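Local coordinates for protein 2-methyl-aconitate isomerase (Shewanella oneidensis, PDB 5K87) that catalyses the isomerization of 2-methyl-trans-aconitate to 2-methyl-cis-aconitate in propionate breakdown by the 2-methylcitrate cycle, at residues V89-G94 with S106-N111; T17-G22 with T113-A118. The protein carries 1 engineered substitution. One frame throughout, in Å; residues are numbered along the deposited sequence. Where two conformers were deposited one is given.

Overall arrangement
From the N terminus, strand 12-21 and the glycine after it supply residues 17-22; the chain then runs through strands 24-30 and 75-81 before reaching strand 89-96. Residues 89-94 on this strand meet the loop 106-111 in contact 1, a short return of the chain. The helix 113-122 follows directly and packs its first turns, 113-118, against residues 17-22, so contact 2 closes a much longer excursion that contains contact 1. The two centres lie about 11 Å apart and touch each other: Tyr91 packs on Val116 and Thr113, and Asn111 on Gly21. Together they hold a substrate-binding loop and its helix against the surrounding strands.

Contact 1 (V89-G94 with S106-N111); sequences VDYLFG and SGNCGN
The backbone oxygen of Cys109 is gripped by the phenol of Tyr91: Tyr91 OH donates to Cys109 O over 2.8 Å, arriving in the carbonyl plane on a lone pair, with a C=O...donor angle of 122°. The acceptor lies close to the plane of the tyrosine ring at its edge, and Thr113 OG1 from the following helix adds a weak hydrogen bond to the same oxygen. Tyr91 can span the gap because its CG stands anti to the backbone N (chi1 165°), which projects the ring from the strand toward the loop. Asn108 comes across this ring nearly at right angles, amide and ring planes 76° apart, and Asn108 OD1 approaches Tyr91 CE2 to 3.1 Å.

Two residues further along the strand, Phe93 meets the same cysteine through a ring face. Cys109 CB sits 3.4 Å from the centroid of the Phe93 ring, almost straight above its centre, a close CH-pi contact. With SG anti to its own backbone N, Cys109 SG is also over that face, 4.5 Å from the centroid of the Phe93 ring, adding a sulfur-aromatic contact. At the ring's edge and in its plane lies a carbonyl, with Gly107 O 3.5 Å from Phe93 CD2. The cysteine is thus held at two points, its backbone carbonyl by a phenol and its CB by the phenyl face of Phe93. Glu75, the engineered residue at the start of strand 75-81, packs against both Phe93 and Cys109, while the backbone N atoms of Gly110 and Asn111 bind malonate. The residues that touch are all buried. The loop before helix 113-122 carries Cys109, the inferred proton donor/acceptor, and is backed by strand 89-96, in a protein whose family belongs to the diaminopimelate epimerase clan.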
loop_
_atom_site.group_PDB
_atom_site.type_symbol
_atom_site.label_atom_id
_atom_site.label_comp_id
_atom_site.label_asym_id
_atom_site.label_seq_id
_atom_site.Cartn_x
_atom_site.Cartn_y
_atom_site.Cartn_z
ATOM N N VAL A 89 4.373 -29.639 -1.736
ATOM C CA VAL A 89 3.280 -28.689 -1.663
ATOM C C VAL A 89 2.998 -28.158 -3.061
ATOM O O VAL A 89 3.929 -27.961 -3.848
ATOM C CB VAL A 89 3.624 -27.534 -0.669
ATOM C CG1 VAL A 89 4.873 -26.784 -1.106
ATOM C CG2 VAL A 89 2.441 -26.580 -0.484
ATOM N N ASP A 90 1.723 -27.960 -3.382
ATOM C CA ASP A 90 1.314 -27.310 -4.626
ATOM C C ASP A 90 1.067 -25.824 -4.377
ATOM O O ASP A 90 0.410 -25.440 -3.395
ATOM C CB ASP A 90 0.026 -27.913 -5.171
ATOM C CG ASP A 90 0.215 -29.278 -5.791
ATOM O OD1 ASP A 90 1.357 -29.764 -5.886
ATOM O OD2 ASP A 90 -0.811 -29.858 -6.206
ATOM N N TYR A 91 1.543 -25.003 -5.305
ATOM C CA TYR A 91 1.548 -23.551 -5.157
ATOM C C TYR A 91 0.844 -22.901 -6.349
ATOM O O TYR A 91 1.288 -23.046 -7.491
ATOM C CB TYR A 91 3.011 -23.109 -5.055
ATOM C CG TYR A 91 3.369 -21.645 -5.246
ATOM C CD1 TYR A 91 2.470 -20.613 -4.978
ATOM C CD2 TYR A 91 4.640 -21.298 -5.690
ATOM C CE1 TYR A 91 2.837 -19.283 -5.149
ATOM C CE2 TYR A 91 5.014 -19.973 -5.856
ATOM C CZ TYR A 91 4.104 -18.976 -5.591
ATOM O OH TYR A 91 4.456 -17.656 -5.759
ATOM N N LEU A 92 -0.254 -22.196 -6.066
ATOM C CA LEU A 92 -0.908 -21.342 -7.054
ATOM C C LEU A 92 -0.742 -19.881 -6.674
ATOM O O LEU A 92 -1.001 -19.487 -5.527
ATOM C CB LEU A 92 -2.398 -21.652 -7.174
ATOM C CG LEU A 92 -2.777 -22.904 -7.959
ATOM C CD1 LEU A 92 -4.267 -23.184 -7.798
ATOM C CD2 LEU A 92 -2.417 -22.739 -9.430
ATOM N N PHE A 93 -0.297 -19.082 -7.635
ATOM C CA PHE A 93 -0.163 -17.649 -7.467
ATOM C C PHE A 93 -1.223 -16.926 -8.279
ATOM O O PHE A 93 -1.370 -17.179 -9.486
ATOM C CB PHE A 93 1.216 -17.193 -7.932
ATOM C CG PHE A 93 1.363 -15.709 -7.981
ATOM C CD1 PHE A 93 1.251 -14.956 -6.822
ATOM C CD2 PHE A 93 1.596 -15.054 -9.176
ATOM C CE1 PHE A 93 1.368 -13.574 -6.847
ATOM C CE2 PHE A 93 1.717 -13.668 -9.202
ATOM C CZ PHE A 93 1.600 -12.934 -8.035
ATOM N N GLY A 94 -1.951 -16.024 -7.635
ATOM C CA GLY A 94 -2.939 -15.198 -8.309
ATOM C C GLY A 94 -2.551 -13.734 -8.270
ATOM O O GLY A 94 -2.472 -13.127 -7.193
ATOM N N SER A 106 -1.672 -17.038 -14.829
ATOM C CA SER A 106 -0.769 -17.508 -15.880
ATOM C C SER A 106 0.708 -17.582 -15.486
ATOM O O SER A 106 1.520 -18.098 -16.254
ATOM C CB SER A 106 -0.922 -16.650 -17.144
ATOM O OG SER A 106 -0.391 -15.351 -16.970
ATOM N N GLY A 107 1.068 -17.077 -14.312
ATOM C CA GLY A 107 2.470 -17.022 -13.947
ATOM C C GLY A 107 2.775 -17.381 -12.510
ATOM O O GLY A 107 1.880 -17.512 -11.664
ATOM N N ASN A 108 4.061 -17.527 -12.233
ATOM C CA ASN A 108 4.570 -17.710 -10.884
ATOM C C ASN A 108 4.854 -16.346 -10.251
ATOM O O ASN A 108 4.852 -15.315 -10.934
ATOM C CB ASN A 108 5.854 -18.551 -10.985
ATOM C CG ASN A 108 6.480 -18.869 -9.648
ATOM O OD1 ASN A 108 5.801 -18.965 -8.626
ATOM N ND2 ASN A 108 7.791 -19.068 -9.657
ATOM N N CYS A 109 5.061 -16.351 -8.939
ATOM C CA CYS A 109 5.666 -15.222 -8.253
ATOM C C CYS A 109 6.936 -15.715 -7.583
ATOM O O CYS A 109 6.893 -16.554 -6.681
ATOM C CB CYS A 109 4.737 -14.615 -7.208
ATOM S SG CYS A 109 5.552 -13.232 -6.367
ATOM N N GLY A 110 8.076 -15.210 -8.028
ATOM C CA GLY A 110 9.354 -15.658 -7.512
ATOM C C GLY A 110 9.657 -15.149 -6.122
ATOM O O GLY A 110 10.207 -15.884 -5.302
ATOM N N ASN A 111 9.320 -13.895 -5.848
ATOM C CA ASN A 111 9.584 -13.329 -4.533
ATOM C C ASN A 111 8.844 -14.054 -3.425
ATOM O O ASN A 111 9.371 -14.214 -2.324
ATOM C CB ASN A 111 9.275 -11.841 -4.498
ATOM C CG ASN A 111 10.445 -11.014 -4.969
ATOM O OD1 ASN A 111 11.512 -11.029 -4.349
ATOM N ND2 ASN A 111 10.271 -10.297 -6.074
#

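Contact 2 (T17-G22 with T113-A118)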
loop_
_atom_site.group_PDB
_atom_site.type_symbol
_atom_site.label_atom_id
_atom_site.label_comp_id
_atom_site.label_asym_id
_atom_site.label_seq_id
_atom_site.Cartn_x
_atom_site.Cartn_y
_atom_site.Cartn_z
ATOM N N THR A 17 -2.879 -15.907 6.118
ATOM C CA THR A 17 -1.656 -15.330 6.646
ATOM C C THR A 17 -1.143 -14.301 5.648
ATOM O O THR A 17 -1.022 -14.594 4.451
ATOM C CB THR A 17 -0.588 -16.407 6.851
ATOM O OG1 THR A 17 -1.115 -17.446 7.684
ATOM C CG2 THR A 17 0.630 -15.818 7.521
ATOM N N TYR A 18 -0.824 -13.113 6.134
ATOM C CA TYR A 18 -0.284 -12.047 5.318
ATOM C C TYR A 18 1.227 -12.045 5.532
ATOM O O TYR A 18 1.695 -11.945 6.683
ATOM C CB TYR A 18 -0.928 -10.747 5.778
ATOM C CG TYR A 18 -0.562 -9.486 5.042
ATOM C CD1 TYR A 18 -0.705 -9.373 3.661
ATOM C CD2 TYR A 18 -0.128 -8.380 5.750
ATOM C CE1 TYR A 18 -0.409 -8.170 3.023
ATOM C CE2 TYR A 18 0.167 -7.196 5.122
ATOM C CZ TYR A 18 0.026 -7.101 3.765
ATOM O OH TYR A 18 0.328 -5.894 3.178
ATOM N N MET A 19 1.984 -12.212 4.444
ATOM C CA MET A 19 3.430 -12.416 4.537
ATOM C C MET A 19 4.181 -11.518 3.588
ATOM O O MET A 19 3.677 -11.184 2.504
ATOM C CB MET A 19 3.819 -13.859 4.197
ATOM C CG MET A 19 3.119 -14.900 5.031
ATOM S SD MET A 19 3.731 -16.566 4.725
ATOM C CE MET A 19 5.427 -16.456 5.298
ATOM N N ARG A 20 5.393 -11.137 3.979
ATOM C CA ARG A 20 6.380 -10.672 3.017
ATOM C C ARG A 20 7.198 -11.858 2.516
ATOM O O ARG A 20 7.662 -12.683 3.317
ATOM C CB ARG A 20 7.326 -9.640 3.632
ATOM C CG ARG A 20 8.409 -9.212 2.655
ATOM C CD ARG A 20 9.498 -8.316 3.266
ATOM N NE ARG A 20 10.280 -8.988 4.307
ATOM C CZ ARG A 20 11.198 -9.923 4.082
ATOM N NH1 ARG A 20 11.469 -10.326 2.848
ATOM N NH2 ARG A 20 11.845 -10.465 5.111
ATOM N N GLY A 21 7.356 -11.965 1.198
ATOM C CA GLY A 21 8.321 -12.873 0.602
ATOM C C GLY A 21 9.183 -12.061 -0.340
ATOM O O GLY A 21 8.654 -11.407 -1.235
ATOM N N GLY A 22 10.497 -12.067 -0.133
ATOM C CA GLY A 22 11.363 -11.213 -0.924
ATOM C C GLY A 22 10.895 -9.769 -0.836
ATOM O O GLY A 22 10.613 -9.261 0.256
ATOM N N THR A 113 8.133 -17.151 -3.275
ATOM C CA THR A 113 8.519 -18.552 -3.142
ATOM C C THR A 113 9.097 -18.903 -1.756
ATOM O O THR A 113 8.782 -19.945 -1.193
ATOM C CB THR A 113 9.467 -18.963 -4.287
ATOM O OG1 THR A 113 8.724 -19.019 -5.515
ATOM C CG2 THR A 113 10.076 -20.317 -4.018
ATOM N N ALA A 114 9.936 -18.035 -1.198
ATOM C CA ALA A 114 10.455 -18.278 0.151
ATOM C C ALA A 114 9.325 -18.338 1.188
ATOM O O ALA A 114 9.349 -19.146 2.119
ATOM C CB ALA A 114 11.458 -17.200 0.537
ATOM N N ALA A 115 8.339 -17.455 1.033
ATOM C CA ALA A 115 7.184 -17.449 1.918
ATOM C C ALA A 115 6.321 -18.692 1.723
ATOM O O ALA A 115 5.744 -19.193 2.690
ATOM C CB ALA A 115 6.374 -16.175 1.737
ATOM N N VAL A 116 6.240 -19.205 0.498
ATOM C CA VAL A 116 5.537 -20.455 0.245
ATOM C C VAL A 116 6.150 -21.593 1.055
ATOM O O VAL A 116 5.442 -22.369 1.691
ATOM C CB VAL A 116 5.554 -20.796 -1.263
ATOM C CG1 VAL A 116 5.152 -22.240 -1.503
ATOM C CG2 VAL A 116 4.653 -19.833 -2.024
ATOM N N GLY A 117 7.479 -21.679 1.040
ATOM C CA GLY A 117 8.158 -22.724 1.787
ATOM C C GLY A 117 7.867 -22.631 3.270
ATOM O O GLY A 117 7.534 -23.627 3.910
ATOM N N ALA A 118 7.998 -21.425 3.813
ATOM C CA ALA A 118 7.723 -21.192 5.225
ATOM C C ALA A 118 6.272 -21.497 5.586
ATOM O O ALA A 118 5.998 -22.139 6.609
ATOM C CB ALA A 118 8.071 -19.770 5.601
#
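Met19 lays its thioether end over the first turns of the helix, where Met19 CE rests 3.7 Å from Ala115 CB. The same methyl extends toward the next turn and reaches Ala118 CB at 4.3 Å, bridging two alanines three positions apart on one side of the helix. The sulfur follows behind, with Met19 SD 4.0 Å from Ala115 CB. A bend at chi3 (65°) turns the methyl out of the otherwise extended line of CG and SD, which brings it against both alanines.

The second part of the contact is made by backbone. Gly21 sets its CA against the methyl of Ala115, with Gly21 CA 4.0 Å from Ala115 CB, and Arg20 O lies at an equal 4.0 Å from Ala115 CB. Ala115 is therefore met by a side chain, a carbonyl oxygen and a glycine CA. With hydrogen alone on that side, Gly21 lets its CA come within 4.9 Å of Ala115 CA. Strand and helix axes come within 7.1 Å of each other, their directions 130° apart. Phe28 of the adjoining strand 24-30 packs beside Met19, Ala115 and Val116, continuing the apolar layer.

The side chain of Arg20 leaves the strand on the side away from the helix. Its NH1 donates to Gly22 O over 2.9 Å at a nearly straight 160°, and this partner lies close to the guanidinium plane; NE forms a salt bridge with Asp64 of the second subunit. One strand thus has an apolar side turned to the helix and a charged group turned to the dimer partner. The chemistry toward the helix is purely van der Waals, implying that its closeness depends on shape: small alanines and a bare glycine, with the methionine thioether packed against the alanines.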